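Local coordinates for putative ABC transporter, ATP-binding protein ComA (Streptococcus mutans, PDB 3K8U), which belongs to the C39 family of cysteine peptidases (clan CA, papain-like) through its peptidase domain, the part of this putative ABC transporter modelled here, at residues 13-18 with 42-47; 64-69 with 135-140; 80-85 with 98-103; 94-99 with 111-116. One frame throughout, in Å; residues are numbered along the deposited sequence.

Contact 1 (13-18 with 42-47)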
loop_
_atom_site.group_PDB
_atom_site.type_symbol
_atom_site.label_atom_id
_atom_site.label_comp_id
_atom_site.label_asym_id
_atom_site.label_seq_id
_atom_site.Cartn_x
_atom_site.Cartn_y
_atom_site.Cartn_z
ATOM N N ASP A 13 -15.284 3.950 1.812
ATOM C CA ASP A 13 -15.975 2.657 1.822
ATOM C C ASP A 13 -14.990 1.639 2.407
ATOM O O ASP A 13 -13.801 1.675 2.092
ATOM C CB ASP A 13 -16.360 2.225 0.400
ATOM C CG ASP A 13 -17.569 2.973 -0.142
ATOM O OD1 ASP A 13 -18.442 3.379 0.657
ATOM O OD2 ASP A 13 -17.659 3.131 -1.379
ATOM N N THR A 14 -15.485 0.726 3.240
ATOM C CA THR A 14 -14.628 -0.276 3.881
ATOM C C THR A 14 -13.902 -1.232 2.934
ATOM O O THR A 14 -12.853 -1.774 3.281
ATOM C CB THR A 14 -15.413 -1.100 4.936
ATOM O OG1 THR A 14 -16.524 -1.755 4.313
ATOM C CG2 THR A 14 -15.928 -0.187 6.042
ATOM N N ARG A 15 -14.433 -1.404 1.728
ATOM C CA ARG A 15 -13.833 -2.302 0.742
ATOM C C ARG A 15 -12.747 -1.643 -0.113
ATOM O O ARG A 15 -12.086 -2.320 -0.895
ATOM C CB ARG A 15 -14.922 -2.829 -0.201
ATOM C CG ARG A 15 -15.399 -1.786 -1.229
ATOM C CD ARG A 15 -16.488 -2.325 -2.148
ATOM N NE ARG A 15 -17.741 -2.561 -1.437
ATOM C CZ ARG A 15 -18.806 -3.158 -1.966
ATOM N NH1 ARG A 15 -18.781 -3.590 -3.220
ATOM N NH2 ARG A 15 -19.899 -3.328 -1.236
ATOM N N ASP A 16 -12.540 -0.341 0.067
ATOM C CA ASP A 16 -11.592 0.413 -0.758
ATOM C C ASP A 16 -10.138 0.591 -0.336
ATOM O O ASP A 16 -9.470 1.489 -0.848
ATOM C CB ASP A 16 -12.178 1.793 -1.084
ATOM C CG ASP A 16 -13.379 1.720 -2.009
ATOM O OD1 ASP A 16 -13.473 0.763 -2.803
ATOM O OD2 ASP A 16 -14.222 2.638 -1.955
ATOM N N CYS A 17 -9.618 -0.262 0.542
ATOM C CA CYS A 17 -8.225 -0.097 0.954
ATOM C C CYS A 17 -7.252 -0.288 -0.212
ATOM O O CYS A 17 -6.261 0.439 -0.318
ATOM C CB CYS A 17 -7.862 -1.043 2.099
ATOM S SG CYS A 17 -6.346 -0.532 2.938
ATOM N N GLY A 18 -7.545 -1.255 -1.081
ATOM C CA GLY A 18 -6.702 -1.522 -2.239
ATOM C C GLY A 18 -6.660 -0.326 -3.174
ATOM O O GLY A 18 -5.579 0.138 -3.556
ATOM N N SER A 42 -9.271 -2.509 -10.523
ATOM C CA SER A 42 -8.683 -3.569 -9.704
ATOM C C SER A 42 -9.643 -4.719 -9.403
ATOM O O SER A 42 -9.296 -5.639 -8.661
ATOM C CB SER A 42 -8.150 -2.985 -8.393
ATOM O OG SER A 42 -9.196 -2.401 -7.638
ATOM N N LYS A 43 -10.852 -4.654 -9.964
ATOM C CA LYS A 43 -11.875 -5.682 -9.760
ATOM C C LYS A 43 -12.235 -5.857 -8.280
ATOM O O LYS A 43 -12.534 -6.963 -7.819
ATOM C CB LYS A 43 -11.423 -7.018 -10.371
ATOM C CG LYS A 43 -11.274 -6.979 -11.890
ATOM C CD LYS A 43 -10.776 -8.310 -12.440
ATOM C CE LYS A 43 -10.800 -8.330 -13.965
ATOM N NZ LYS A 43 -9.985 -7.235 -14.569
ATOM N N THR A 44 -12.206 -4.749 -7.545
ATOM C CA THR A 44 -12.524 -4.743 -6.120
ATOM C C THR A 44 -13.989 -5.089 -5.866
ATOM O O THR A 44 -14.883 -4.519 -6.490
ATOM C CB THR A 44 -12.227 -3.358 -5.504
ATOM O OG1 THR A 44 -10.834 -3.063 -5.648
ATOM C CG2 THR A 44 -12.600 -3.320 -4.030
ATOM N N ASN A 45 -14.226 -6.038 -4.965
ATOM C CA ASN A 45 -15.584 -6.446 -4.619
ATOM C C ASN A 45 -15.872 -6.168 -3.143
ATOM O O ASN A 45 -15.124 -5.438 -2.489
ATOM C CB ASN A 45 -15.817 -7.929 -4.958
ATOM C CG ASN A 45 -14.814 -8.861 -4.290
ATOM O OD1 ASN A 45 -14.352 -8.612 -3.176
ATOM N ND2 ASN A 45 -14.490 -9.956 -4.969
ATOM N N LYS A 46 -16.955 -6.748 -2.628
ATOM C CA LYS A 46 -17.354 -6.571 -1.230
ATOM C C LYS A 46 -16.237 -6.938 -0.250
ATOM O O LYS A 46 -16.024 -6.243 0.747
ATOM C CB LYS A 46 -18.601 -7.410 -0.926
ATOM C CG LYS A 46 -19.050 -7.361 0.531
ATOM C CD LYS A 46 -20.165 -8.360 0.807
ATOM C CE LYS A 46 -20.458 -8.472 2.299
ATOM N NZ LYS A 46 -20.932 -7.188 2.891
ATOM N N GLN A 47 -15.530 -8.029 -0.540
ATOM C CA GLN A 47 -14.433 -8.494 0.309
ATOM C C GLN A 47 -13.180 -7.621 0.211
ATOM O O GLN A 47 -12.296 -7.697 1.068
ATOM C CB GLN A 47 -14.077 -9.943 -0.030
ATOM C CG GLN A 47 -15.189 -10.940 0.252
ATOM C CD GLN A 47 -14.786 -12.362 -0.080
ATOM O OE1 GLN A 47 -14.083 -13.018 0.691
ATOM N NE2 GLN A 47 -15.227 -12.848 -1.236
HETATM O O HOH W 1 -17.064 -3.005 -5.519
#

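Contact 2 (64-69 with 135-140)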
loop_
_atom_site.group_PDB
_atom_site.type_symbol
_atom_site.label_atom_id
_atom_site.label_comp_id
_atom_site.label_asym_id
_atom_site.label_seq_id
_atom_site.Cartn_x
_atom_site.Cartn_y
_atom_site.Cartn_z
ATOM N N GLU A 64 5.296 -0.258 -13.933
ATOM C CA GLU A 64 6.039 -1.508 -13.937
ATOM C C GLU A 64 5.844 -2.004 -12.504
ATOM O O GLU A 64 6.076 -1.258 -11.553
ATOM C CB GLU A 64 7.520 -1.250 -14.215
ATOM C CG GLU A 64 8.355 -2.514 -14.314
ATOM C CD GLU A 64 9.805 -2.233 -14.659
ATOM O OE1 GLU A 64 10.673 -2.402 -13.773
ATOM O OE2 GLU A 64 10.077 -1.847 -15.816
ATOM N N THR A 65 5.387 -3.241 -12.349
ATOM C CA THR A 65 5.120 -3.770 -11.016
ATOM C C THR A 65 5.840 -5.067 -10.693
ATOM O O THR A 65 6.188 -5.840 -11.582
ATOM C CB THR A 65 3.611 -4.048 -10.827
ATOM O OG1 THR A 65 3.249 -5.229 -11.556
ATOM C CG2 THR A 65 2.779 -2.887 -11.341
ATOM N N ARG A 66 6.042 -5.294 -9.399
ATOM C CA ARG A 66 6.656 -6.520 -8.911
ATOM C C ARG A 66 6.142 -6.791 -7.504
ATOM O O ARG A 66 5.960 -5.864 -6.710
ATOM C CB ARG A 66 8.190 -6.456 -8.945
ATOM C CG ARG A 66 8.855 -5.536 -7.939
ATOM C CD ARG A 66 10.372 -5.583 -8.127
ATOM N NE ARG A 66 11.094 -4.817 -7.114
ATOM C CZ ARG A 66 11.388 -3.525 -7.211
ATOM N NH1 ARG A 66 11.028 -2.829 -8.284
ATOM N NH2 ARG A 66 12.026 -2.920 -6.218
ATOM N N SER A 67 5.819 -8.056 -7.243
ATOM C CA SER A 67 5.319 -8.490 -5.945
ATOM C C SER A 67 6.334 -9.463 -5.366
ATOM O O SER A 67 6.727 -10.431 -6.020
ATOM C CB SER A 67 3.961 -9.176 -6.098
ATOM O OG SER A 67 3.023 -8.290 -6.680
ATOM N N ILE A 68 6.776 -9.192 -4.145
ATOM C CA ILE A 68 7.771 -10.038 -3.505
ATOM C C ILE A 68 7.371 -10.400 -2.086
ATOM O O ILE A 68 6.507 -9.755 -1.485
ATOM C CB ILE A 68 9.145 -9.325 -3.431
ATOM C CG1 ILE A 68 9.014 -8.025 -2.635
ATOM C CG2 ILE A 68 9.672 -9.033 -4.837
ATOM C CD1 ILE A 68 10.275 -7.607 -1.917
ATOM N N LYS A 69 7.974 -11.471 -1.579
ATOM C CA LYS A 69 7.747 -11.907 -0.209
ATOM C C LYS A 69 9.037 -11.522 0.495
ATOM O O LYS A 69 10.117 -11.999 0.139
ATOM C CB LYS A 69 7.519 -13.418 -0.134
ATOM C CG LYS A 69 6.233 -13.883 -0.808
ATOM C CD LYS A 69 4.989 -13.265 -0.169
ATOM C CE LYS A 69 4.819 -13.697 1.284
ATOM N NZ LYS A 69 3.560 -13.164 1.881
ATOM N N ALA A 135 5.062 -7.470 -0.395
ATOM C CA ALA A 135 5.343 -6.077 -0.730
ATOM C C ALA A 135 5.174 -5.912 -2.237
ATOM O O ALA A 135 5.607 -6.764 -3.012
ATOM C CB ALA A 135 6.762 -5.696 -0.315
ATOM N N ILE A 136 4.499 -4.842 -2.637
ATOM C CA ILE A 136 4.273 -4.560 -4.048
ATOM C C ILE A 136 4.959 -3.245 -4.374
ATOM O O ILE A 136 4.666 -2.211 -3.767
ATOM C CB ILE A 136 2.760 -4.469 -4.379
ATOM C CG1 ILE A 136 2.072 -5.795 -4.039
ATOM C CG2 ILE A 136 2.556 -4.138 -5.869
ATOM C CD1 ILE A 136 0.556 -5.739 -4.065
ATOM N N PHE A 137 5.902 -3.310 -5.310
ATOM C CA PHE A 137 6.659 -2.148 -5.756
ATOM C C PHE A 137 6.178 -1.713 -7.136
ATOM O O PHE A 137 5.971 -2.547 -8.022
ATOM C CB PHE A 137 8.157 -2.480 -5.805
ATOM C CG PHE A 137 8.781 -2.686 -4.449
ATOM C CD1 PHE A 137 9.463 -1.650 -3.820
ATOM C CD2 PHE A 137 8.663 -3.905 -3.790
ATOM C CE1 PHE A 137 10.014 -1.820 -2.554
ATOM C CE2 PHE A 137 9.210 -4.087 -2.521
ATOM C CZ PHE A 137 9.885 -3.041 -1.900
ATOM N N LEU A 138 5.988 -0.406 -7.307
ATOM C CA LEU A 138 5.528 0.149 -8.577
ATOM C C LEU A 138 6.501 1.213 -9.068
ATOM O O LEU A 138 7.101 1.935 -8.272
ATOM C CB LEU A 138 4.144 0.784 -8.423
ATOM C CG LEU A 138 3.042 0.036 -7.674
ATOM C CD1 LEU A 138 1.778 0.873 -7.691
ATOM C CD2 LEU A 138 2.787 -1.320 -8.297
ATOM N N ALA A 139 6.628 1.325 -10.385
ATOM C CA ALA A 139 7.517 2.311 -10.991
ATOM C C ALA A 139 7.017 2.691 -12.378
ATOM O O ALA A 139 6.570 1.834 -13.139
ATOM C CB ALA A 139 8.932 1.754 -11.077
ATOM N N PRO A 140 7.043 3.994 -12.710
ATOM C CA PRO A 140 6.589 4.466 -14.023
ATOM C C PRO A 140 7.485 3.907 -15.124
ATOM O O PRO A 140 8.710 4.021 -15.050
ATOM C CB PRO A 140 6.743 5.984 -13.909
ATOM C CG PRO A 140 6.543 6.238 -12.450
ATOM C CD PRO A 140 7.358 5.132 -11.829
#

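Contact 3 (80-85 with 98-103)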
loop_
_atom_site.group_PDB
_atom_site.type_symbol
_atom_site.label_atom_id
_atom_site.label_comp_id
_atom_site.label_asym_id
_atom_site.label_seq_id
_atom_site.Cartn_x
_atom_site.Cartn_y
_atom_site.Cartn_z
ATOM N N LEU A 80 16.784 0.953 -0.677
ATOM C CA LEU A 80 15.361 0.649 -0.812
ATOM C C LEU A 80 14.596 1.845 -1.384
ATOM O O LEU A 80 14.804 2.982 -0.962
ATOM C CB LEU A 80 14.771 0.252 0.545
ATOM C CG LEU A 80 13.314 -0.220 0.568
ATOM C CD1 LEU A 80 13.140 -1.423 -0.341
ATOM C CD2 LEU A 80 12.911 -0.567 1.991
ATOM N N THR A 81 13.749 1.587 -2.373
ATOM C CA THR A 81 12.970 2.653 -2.990
ATOM C C THR A 81 11.579 2.752 -2.391
ATOM O O THR A 81 10.820 1.782 -2.393
ATOM C CB THR A 81 12.832 2.463 -4.514
ATOM O OG1 THR A 81 12.196 1.208 -4.788
ATOM C CG2 THR A 81 14.197 2.508 -5.186
ATOM N N TYR A 82 11.273 3.926 -1.852
ATOM C CA TYR A 82 9.973 4.210 -1.261
ATOM C C TYR A 82 9.244 5.130 -2.236
ATOM O O TYR A 82 9.879 5.840 -3.016
ATOM C CB TYR A 82 10.141 4.928 0.079
ATOM C CG TYR A 82 10.800 4.115 1.167
ATOM C CD1 TYR A 82 10.060 3.219 1.940
ATOM C CD2 TYR A 82 12.154 4.273 1.458
ATOM C CE1 TYR A 82 10.653 2.504 2.981
ATOM C CE2 TYR A 82 12.758 3.562 2.495
ATOM C CZ TYR A 82 12.002 2.684 3.251
ATOM O OH TYR A 82 12.591 1.997 4.285
ATOM N N PRO A 83 7.903 5.125 -2.215
ATOM C CA PRO A 83 7.058 4.311 -1.338
ATOM C C PRO A 83 6.652 3.006 -2.013
ATOM O O PRO A 83 6.885 2.815 -3.209
ATOM C CB PRO A 83 5.843 5.213 -1.147
ATOM C CG PRO A 83 5.663 5.773 -2.537
ATOM C CD PRO A 83 7.090 6.103 -2.968
ATOM N N PHE A 84 6.108 2.082 -1.228
ATOM C CA PHE A 84 5.616 0.822 -1.773
ATOM C C PHE A 84 4.420 0.337 -0.963
ATOM O O PHE A 84 4.084 0.916 0.073
ATOM C CB PHE A 84 6.720 -0.240 -1.903
ATOM C CG PHE A 84 7.402 -0.590 -0.617
ATOM C CD1 PHE A 84 6.977 -1.681 0.137
ATOM C CD2 PHE A 84 8.501 0.144 -0.178
ATOM C CE1 PHE A 84 7.637 -2.036 1.306
ATOM C CE2 PHE A 84 9.169 -0.203 0.990
ATOM C CZ PHE A 84 8.737 -1.294 1.734
ATOM N N ILE A 85 3.758 -0.702 -1.455
ATOM C CA ILE A 85 2.565 -1.238 -0.809
ATOM C C ILE A 85 2.827 -2.546 -0.072
ATOM O O ILE A 85 3.609 -3.368 -0.535
ATOM C CB ILE A 85 1.467 -1.461 -1.871
ATOM C CG1 ILE A 85 1.106 -0.121 -2.524
ATOM C CG2 ILE A 85 0.234 -2.127 -1.261
ATOM C CD1 ILE A 85 0.314 -0.251 -3.811
ATOM N N TYR A 98 -1.124 -1.076 3.499
ATOM C CA TYR A 98 -0.546 0.200 3.919
ATOM C C TYR A 98 0.402 0.631 2.819
ATOM O O TYR A 98 0.838 -0.179 1.992
ATOM C CB TYR A 98 0.370 0.063 5.142
ATOM C CG TYR A 98 -0.234 -0.286 6.477
ATOM C CD1 TYR A 98 -1.580 -0.068 6.756
ATOM C CD2 TYR A 98 0.575 -0.812 7.486
ATOM C CE1 TYR A 98 -2.106 -0.363 8.015
ATOM C CE2 TYR A 98 0.065 -1.110 8.740
ATOM C CZ TYR A 98 -1.271 -0.884 9.001
ATOM O OH TYR A 98 -1.759 -1.180 10.251
ATOM N N VAL A 99 0.723 1.916 2.825
ATOM C CA VAL A 99 1.726 2.449 1.926
ATOM C C VAL A 99 2.899 2.625 2.897
ATOM O O VAL A 99 2.685 2.967 4.063
ATOM C CB VAL A 99 1.345 3.838 1.371
ATOM C CG1 VAL A 99 2.505 4.405 0.566
ATOM C CG2 VAL A 99 0.096 3.738 0.496
ATOM N N VAL A 100 4.113 2.283 2.473
ATOM C CA VAL A 100 5.269 2.472 3.341
ATOM C C VAL A 100 6.091 3.598 2.721
ATOM O O VAL A 100 6.525 3.500 1.575
ATOM C CB VAL A 100 6.120 1.183 3.499
ATOM C CG1 VAL A 100 7.307 1.454 4.418
ATOM C CG2 VAL A 100 5.270 0.073 4.092
ATOM N N TYR A 101 6.261 4.678 3.478
ATOM C CA TYR A 101 6.981 5.862 3.008
ATOM C C TYR A 101 8.446 5.932 3.401
ATOM O O TYR A 101 9.239 6.586 2.726
ATOM C CB TYR A 101 6.287 7.121 3.519
ATOM C CG TYR A 101 4.853 7.248 3.084
ATOM C CD1 TYR A 101 4.528 7.615 1.778
ATOM C CD2 TYR A 101 3.817 7.002 3.980
ATOM C CE1 TYR A 101 3.200 7.731 1.378
ATOM C CE2 TYR A 101 2.495 7.113 3.593
ATOM C CZ TYR A 101 2.191 7.476 2.296
ATOM O OH TYR A 101 0.873 7.562 1.923
ATOM N N GLY A 102 8.794 5.299 4.514
ATOM C CA GLY A 102 10.173 5.329 4.956
ATOM C C GLY A 102 10.361 4.696 6.311
ATOM O O GLY A 102 9.452 4.063 6.850
ATOM N N SER A 103 11.565 4.850 6.852
ATOM C CA SER A 103 11.898 4.305 8.157
ATOM C C SER A 103 12.812 5.268 8.898
ATOM O O SER A 103 13.684 5.899 8.297
ATOM C CB SER A 103 12.591 2.949 8.012
ATOM O OG SER A 103 13.820 3.069 7.316
#

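Contact 4 (94-99 with 111-116)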
loop_
_atom_site.group_PDB
_atom_site.type_symbol
_atom_site.label_atom_id
_atom_site.label_comp_id
_atom_site.label_asym_id
_atom_site.label_seq_id
_atom_site.Cartn_x
_atom_site.Cartn_y
_atom_site.Cartn_z
ATOM N N LEU A 94 -8.729 -9.310 6.244
ATOM C CA LEU A 94 -7.764 -10.082 5.467
ATOM C C LEU A 94 -7.293 -9.413 4.178
ATOM O O LEU A 94 -6.432 -9.952 3.482
ATOM C CB LEU A 94 -8.340 -11.465 5.148
ATOM C CG LEU A 94 -8.531 -12.420 6.329
ATOM C CD1 LEU A 94 -9.338 -13.632 5.893
ATOM C CD2 LEU A 94 -7.177 -12.844 6.884
ATOM N N GLN A 95 -7.847 -8.242 3.867
ATOM C CA GLN A 95 -7.476 -7.506 2.661
ATOM C C GLN A 95 -7.197 -6.028 2.940
ATOM O O GLN A 95 -7.758 -5.136 2.298
ATOM C CB GLN A 95 -8.558 -7.649 1.580
ATOM C CG GLN A 95 -8.773 -9.075 1.078
ATOM C CD GLN A 95 -7.632 -9.592 0.213
ATOM O OE1 GLN A 95 -6.507 -9.085 0.263
ATOM N NE2 GLN A 95 -7.924 -10.606 -0.595
ATOM N N HIS A 96 -6.340 -5.772 3.920
ATOM C CA HIS A 96 -5.971 -4.406 4.262
ATOM C C HIS A 96 -4.531 -4.187 3.809
ATOM O O HIS A 96 -3.724 -5.118 3.818
ATOM C CB HIS A 96 -6.097 -4.157 5.767
ATOM C CG HIS A 96 -6.207 -2.707 6.120
ATOM N ND1 HIS A 96 -7.392 -2.008 6.021
ATOM C CD2 HIS A 96 -5.276 -1.813 6.528
ATOM C CE1 HIS A 96 -7.185 -0.745 6.350
ATOM N NE2 HIS A 96 -5.910 -0.601 6.662
ATOM N N TYR A 97 -4.215 -2.962 3.394
ATOM C CA TYR A 97 -2.871 -2.638 2.925
ATOM C C TYR A 97 -2.435 -1.286 3.458
ATOM O O TYR A 97 -3.269 -0.453 3.804
ATOM C CB TYR A 97 -2.834 -2.557 1.388
ATOM C CG TYR A 97 -3.268 -3.814 0.669
ATOM C CD1 TYR A 97 -2.333 -4.748 0.234
ATOM C CD2 TYR A 97 -4.621 -4.073 0.434
ATOM C CE1 TYR A 97 -2.732 -5.918 -0.412
ATOM C CE2 TYR A 97 -5.029 -5.231 -0.208
ATOM C CZ TYR A 97 -4.083 -6.149 -0.626
ATOM O OH TYR A 97 -4.492 -7.304 -1.250
ATOM N N TYR A 98 -1.124 -1.076 3.499
ATOM C CA TYR A 98 -0.546 0.200 3.919
ATOM C C TYR A 98 0.402 0.631 2.819
ATOM O O TYR A 98 0.838 -0.179 1.992
ATOM C CB TYR A 98 0.370 0.063 5.142
ATOM C CG TYR A 98 -0.234 -0.286 6.477
ATOM C CD1 TYR A 98 -1.580 -0.068 6.756
ATOM C CD2 TYR A 98 0.575 -0.812 7.486
ATOM C CE1 TYR A 98 -2.106 -0.363 8.015
ATOM C CE2 TYR A 98 0.065 -1.110 8.740
ATOM C CZ TYR A 98 -1.271 -0.884 9.001
ATOM O OH TYR A 98 -1.759 -1.180 10.251
ATOM N N VAL A 99 0.723 1.916 2.825
ATOM C CA VAL A 99 1.726 2.449 1.926
ATOM C C VAL A 99 2.899 2.625 2.897
ATOM O O VAL A 99 2.685 2.967 4.063
ATOM C CB VAL A 99 1.345 3.838 1.371
ATOM C CG1 VAL A 99 2.505 4.405 0.566
ATOM C CG2 VAL A 99 0.096 3.738 0.496
ATOM N N GLY A 111 1.283 4.673 5.646
ATOM C CA GLY A 111 0.066 5.354 5.255
ATOM C C GLY A 111 -1.057 4.342 5.273
ATOM O O GLY A 111 -1.076 3.404 4.474
ATOM N N ASP A 112 -1.943 4.480 6.249
ATOM C CA ASP A 112 -3.078 3.581 6.385
ATOM C C ASP A 112 -4.322 4.306 5.862
ATOM O O ASP A 112 -4.742 5.300 6.441
ATOM C CB ASP A 112 -3.252 3.205 7.868
ATOM C CG ASP A 112 -4.420 2.262 8.116
ATOM O OD1 ASP A 112 -5.167 1.932 7.173
ATOM O OD2 ASP A 112 -4.603 1.849 9.278
ATOM N N PRO A 113 -4.931 3.803 4.770
ATOM C CA PRO A 113 -6.134 4.405 4.172
ATOM C C PRO A 113 -7.282 4.630 5.166
ATOM O O PRO A 113 -8.167 5.448 4.910
ATOM C CB PRO A 113 -6.507 3.401 3.085
ATOM C CG PRO A 113 -5.156 2.889 2.646
ATOM C CD PRO A 113 -4.479 2.648 3.973
ATOM N N ASP A 114 -7.282 3.889 6.275
ATOM C CA ASP A 114 -8.292 4.048 7.332
ATOM C C ASP A 114 -8.241 5.548 7.661
ATOM O O ASP A 114 -7.207 6.055 8.089
ATOM C CB ASP A 114 -7.871 3.207 8.551
ATOM C CG ASP A 114 -8.806 3.351 9.750
ATOM O OD1 ASP A 114 -9.483 4.390 9.914
ATOM O OD2 ASP A 114 -8.817 2.417 10.574
ATOM N N PRO A 115 -9.358 6.275 7.449
ATOM C CA PRO A 115 -9.399 7.716 7.720
ATOM C C PRO A 115 -9.153 8.164 9.157
ATOM O O PRO A 115 -8.883 9.341 9.393
ATOM C CB PRO A 115 -10.769 8.136 7.180
ATOM C CG PRO A 115 -11.596 6.904 7.323
ATOM C CD PRO A 115 -10.640 5.806 6.898
ATOM N N SER A 116 -9.203 7.227 10.100
ATOM C CA SER A 116 -8.947 7.540 11.502
ATOM C C SER A 116 -7.475 7.295 11.854
ATOM O O SER A 116 -7.054 7.519 12.991
ATOM C CB SER A 116 -9.867 6.725 12.425
ATOM O OG SER A 116 -9.531 5.345 12.460
HETATM O O HOH W 2 -2.901 1.083 11.328
#

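Contact 1 (13-18 with 42-47)
Two torsions lay Arg-15 along the backbone of Asn-45 and Lys-46: CG stands between its own backbone N and carbonyl carbon (chi1 75°), and the chain then bends at chi3 (68°). The methylene part meets a carbonyl, with Arg-15 CD 3.4 Å from Asn-45 O. Beyond it, one face of the guanidinium rests on the main chain of Lys-46, whose CA lies 3.8 Å above the guanidinium plane and over its centre. No direct hydrogen bond joins the segments. Instead a water in the guanidinium plane bridges them, accepting from Arg-15 NH1 at 2.9 Å and donating to Thr-44 O at 2.8 Å. Thr-44 approaches from the other segment with its methyl, CG2 lying 3.3 Å from Arg-15 O. The threonine hydroxyl is hydrogen-bonded with Thr-49 OG1 and lies close to Ser-42 OG. The two basic ends stay apart, Arg-15 NH2 being 5.7 Å from Lys-46 NZ. The contact lies at the surface, where the turn of residues 13-16 leads into helix 17-28 and the 42-47 loop leaves helix 35-41 through a Schellman motif at Lys-43; Asp-16, at the N-cap position of helix 17-28, reaches helix 35-41 by a salt bridge to Arg-39.

Contact 2 (64-69 with 135-140)
Strands 63-69 and 134-140 pair at one border of the six-stranded antiparallel sheet, 63-69 being an edge strand within this chain. Glu-64, Arg-66 and Ile-68 form hydrogen-bonded pairs with Ala-139, Phe-137 and Ala-135, six backbone bonds in all. The shortest is Glu-64 N to Ala-139 O at 2.6 Å, and Phe-137 N to Arg-66 O is 2.9 Å. On the sheet face of these residues, the guanidinium of Arg-66 lies flat on the ring of Phe-137, planes 5° apart and centres 4.6 Å apart. It is displaced toward the root of the ring: the centre of the guanidinium sits over Phe-137 CB, with CZ 3.7 Å away, while NH2 reaches over the ring. Extended from CG to NE, the arginine chain carries the group across to the neighbouring strand. Ile-68 adds CD1 at 3.7 Å from Phe-137 CE2. On the other face Thr-65 and Leu-138 lie side by side against helix 51-60, Leu-138 also meeting helix 17-28, and their methyls are tightly packed, Thr-65 CG2 to Leu-138 CD2 measuring 3.4 Å. The parallel planes are consistent with dispersion and probably some cation-pi attraction, limited by the offset; the guanidinium N-H bonds run roughly parallel to the ring rather than at it.

Contact 3 (80-85 with 98-103)
The ring of Tyr-82 is sandwiched between Gly-102 CA on one face and Leu-80 CG, from its own segment, on the opposite face. The glycine contact is a CH-pi interaction, with Gly-102 CA 3.6 Å from the ring centroid and 15° off the normal. At the edge, near the ring plane, lies the carbonyl of Val-100, its O 3.6 Å from Tyr-82 CD1. Val-100 also serves the second ring: its CB stands over one face of Phe-84, 4.1 Å from the centroid. With CG between the backbone N and carbonyl carbon (chi1 59°), the Phe-84 side chain runs beside that of Val-100 and turns a ring face to its CB; the ring also stacks with Phe-137 of strand 134-140. Pro-83, which lies between the two in sequence and follows a cis peptide bond, packs its CB on the Val-99 side of the sheet, against Val-99 CG1 at 3.8 Å. Two backbone bonds join the strands: Phe-84 N donates to Val-100 O at 3.2 Å, and Val-100 N to Phe-84 O at 2.8 Å. Further along, Tyr-101 and Gly-102 form a classic beta bulge opposite Ile-109. The chemistry is that of a mostly apolar interior. At the bulge the tyrosine ring face rests on the backbone of Gly-102, C-H against pi electrons, while the polar link at its rim, Tyr-82 OH with Ser-103 OG at 3.4 Å, is weak.

Contact 4 (94-99 with 111-116)
Side-chain hydrogen bonding centres on His-96 and Asp-112, with NE2 donating to OD1 at 2.7 Å and 161°. The oxygen lies in the plane of the imidazole but is met from above the carboxylate plane, the two planes standing 82° apart. With Cys-17 touching His-96, this grouping of Cys, His and Asp is consistent with the active-site arrangement of papain-like peptidases. From the opposite face of the carboxylate, Asp-114 N donates to the same Asp-112 OD1 at 3.0 Å in an Asx turn, so two bonds grip this atom and restrain the carboxylate. A water links the second carboxylate oxygen to the tyrosine, donating to both Asp-112 OD2 and Tyr-98 OH, a hydroxyl also bonded to Glu-130. The backbone contributes the hydrogen-bonded pair of Val-99 and Gly-111, with Gly-111 N 2.7 Å from Val-99 O. Packing accounts for the rest. Tyr-98 brings its ring obliquely to the carboxylate, CE1 lying 3.5 Å from Asp-112 CG, and Pro-113 CD sits 3.3 Å from Tyr-97 O, a buried carbonyl oxygen with no hydrogen-bond partner in the model. Within the sheet, the contact joins strands 93-104 and 107-112, with the start of helix 17-28 packed beside them through Cys-17 on Pro-113.

In the fold
From the N terminus, contact 1 closes first, bringing the loop after helix 35-41 back to the start of helix 17-28 across a mostly helical connection with no strand in it. After helix 51-60 the chain enters the sheet, and contact 2 closes a long loop by pairing strand 63-69 with the last strand, 134-140. Contacts 3 and 4 are nested within that loop, following successive hairpins and sharing Tyr-98 and Val-99 of strand 93-104. Contact 3 touches contact 2 where strand 84-90 adjoins 134-140, so the three tie together five strands of one antiparallel sheet. Contact 4 also meets contact 1 through Cys-17, joining the helical part to the sheet.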